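Local coordinates for autoinducer 2-binding protein LsrB (Clostridium saccharobutylicum DSM 13864, PDB 6DSP), which binds the quorum-sensing signal autoinducer-2, held as a cyclic tetrahydroxytetrahydrofuran, and belongs to the bacterial solute-binding protein 2 family, at residues Asp192-Asn197 and Leu211-Asp216. Residues are numbered along the deposited sequence; the frame is centred on the assembly and turned at random.
Sequences DNYYSN and LSAHSD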
# COMPACT_ATOMS: atom_id res chain seq x y z
N ASP A 192 3.13 19.14 6.88
CA ASP A 192 1.78 18.60 7.05
C ASP A 192 1.49 17.46 6.07
O ASP A 192 0.55 16.69 6.30
CB ASP A 192 0.74 19.69 6.74
CG ASP A 192 0.55 20.69 7.86
OD1 ASP A 192 1.11 20.51 8.97
OD2 ASP A 192 -0.21 21.66 7.62
N ASN A 193 2.29 17.33 5.02
CA ASN A 193 2.07 16.43 3.89
C ASN A 193 0.94 16.94 3.02
O ASN A 193 0.07 17.69 3.47
CB ASN A 193 1.75 14.99 4.29
CG ASN A 193 2.70 14.43 5.30
OD1 ASN A 193 3.93 14.51 5.15
ND2 ASN A 193 2.15 13.79 6.33
N TYR A 194 0.97 16.54 1.76
CA TYR A 194 -0.14 16.78 0.85
C TYR A 194 -0.95 15.51 0.68
O TYR A 194 -0.39 14.41 0.52
CB TYR A 194 0.38 17.27 -0.50
CG TYR A 194 0.79 18.73 -0.50
CD1 TYR A 194 2.11 19.12 -0.20
CD2 TYR A 194 -0.12 19.71 -0.83
CE1 TYR A 194 2.49 20.44 -0.25
CE2 TYR A 194 0.25 21.06 -0.88
CZ TYR A 194 1.56 21.41 -0.58
OH TYR A 194 1.93 22.72 -0.63
N TYR A 195 -2.27 15.67 0.64
CA TYR A 195 -3.19 14.54 0.58
C TYR A 195 -4.14 14.68 -0.61
O TYR A 195 -4.73 15.75 -0.82
CB TYR A 195 -4.03 14.44 1.87
CG TYR A 195 -3.17 14.22 3.08
CD1 TYR A 195 -2.34 13.09 3.18
CD2 TYR A 195 -3.22 15.11 4.17
CE1 TYR A 195 -1.53 12.89 4.32
CE2 TYR A 195 -2.42 14.92 5.29
CZ TYR A 195 -1.59 13.81 5.37
OH TYR A 195 -0.82 13.60 6.49
N SER A 196 -4.30 13.60 -1.37
CA SER A 196 -5.20 13.61 -2.53
C SER A 196 -6.29 12.55 -2.47
O SER A 196 -7.07 12.43 -3.43
CB SER A 196 -4.45 13.59 -3.86
OG SER A 196 -3.47 12.57 -3.89
N ASN A 197 -6.42 11.84 -1.36
CA ASN A 197 -7.64 11.10 -1.05
C ASN A 197 -7.93 9.97 -2.02
O ASN A 197 -9.09 9.52 -2.12
CB ASN A 197 -8.84 12.05 -0.89
CG ASN A 197 -8.52 13.15 0.08
OD1 ASN A 197 -8.26 12.87 1.23
ND2 ASN A 197 -8.50 14.38 -0.38
N LEU A 211 3.83 21.76 -7.04
CA LEU A 211 4.83 22.34 -7.93
C LEU A 211 4.66 23.84 -8.06
O LEU A 211 5.65 24.55 -8.31
CB LEU A 211 4.75 21.64 -9.28
CG LEU A 211 5.20 20.17 -9.29
CD1 LEU A 211 4.79 19.47 -10.59
CD2 LEU A 211 6.72 20.11 -9.09
N SER A 212 3.45 24.37 -7.88
CA SER A 212 3.23 25.81 -7.93
C SER A 212 3.70 26.50 -6.65
O SER A 212 4.29 27.60 -6.69
CB SER A 212 1.74 26.09 -8.17
OG SER A 212 1.29 25.53 -9.40
N ALA A 213 3.41 25.91 -5.49
CA ALA A 213 3.72 26.52 -4.20
C ALA A 213 5.16 26.27 -3.77
O ALA A 213 5.66 27.01 -2.92
CB ALA A 213 2.77 25.97 -3.13
N HIS A 214 5.81 25.26 -4.35
CA HIS A 214 7.16 24.88 -4.00
C HIS A 214 7.91 24.60 -5.31
O HIS A 214 8.33 23.48 -5.60
CB HIS A 214 7.17 23.65 -3.09
CG HIS A 214 6.29 23.79 -1.90
ND1 HIS A 214 6.65 24.54 -0.79
CD2 HIS A 214 5.03 23.35 -1.67
CE1 HIS A 214 5.65 24.53 0.07
NE2 HIS A 214 4.65 23.82 -0.44
N SER A 215 8.02 25.64 -6.15
CA SER A 215 8.49 25.41 -7.52
C SER A 215 9.93 24.93 -7.59
O SER A 215 10.30 24.30 -8.59
CB SER A 215 8.29 26.65 -8.38
OG SER A 215 9.15 27.69 -7.95
N ASP A 216 10.73 25.19 -6.56
CA ASP A 216 12.11 24.70 -6.48
C ASP A 216 12.24 23.39 -5.69
O ASP A 216 13.36 23.02 -5.30
CB ASP A 216 13.02 25.77 -5.87
CG ASP A 216 12.65 26.11 -4.44
OD1 ASP A 216 11.65 25.60 -3.92
OD2 ASP A 216 13.34 26.93 -3.83
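Tyr-194 and His-214 reach for each other from opposite directions and meet in one hydrogen bond, with Tyr-194 OH 2.9 Å from His-214 NE2; either group could be the donor. Each partner lies in the plane of the other's ring, at its edge, and the two planes stand at 76°. The ring centres are 6.0 Å apart, rim to rim, so this is a polar link rather than a stack. The hydroxyl also comes within 3.3 Å of His-214 CD2, the carbon next to the bonded nitrogen. Ala-213 adds a lighter touch, its CB 4.2 Å from Tyr-194 OH.

The backbones are far apart, 11.5 Å between the nearest CA atoms, those of Tyr-194 and Leu-211, so the two long side chains have to span the distance. On Tyr-194, CG is anti to the carbonyl carbon (chi1 -78°), which sends the phenol toward His-214. His-214 is the first residue beyond the helix to leave helical backbone angles, and its imidazole points its NE2 edge at the tyrosine. The following strand residue, Tyr-195, uses its hydroxyl differently: it accepts a nearly straight bond from Asn-193 ND2, 3.0 Å from Tyr-195 OH and in the amide plane. Its ring also packs edge-to-face with Tyr-160.

The contact lies at the surface of the lobe built on the four-stranded parallel sheet. Tyr-194 is the last but one residue of the edge strand 187-195, bonded through its backbone to Trp-158 and Tyr-160 of strand 155-160, while its side chain runs over Val-206 and Ile-210 of helix 200-213. The hydrogen bond thus ties the end of that strand to the residue just after helix 200-213, where the chain turns toward strand 219-222.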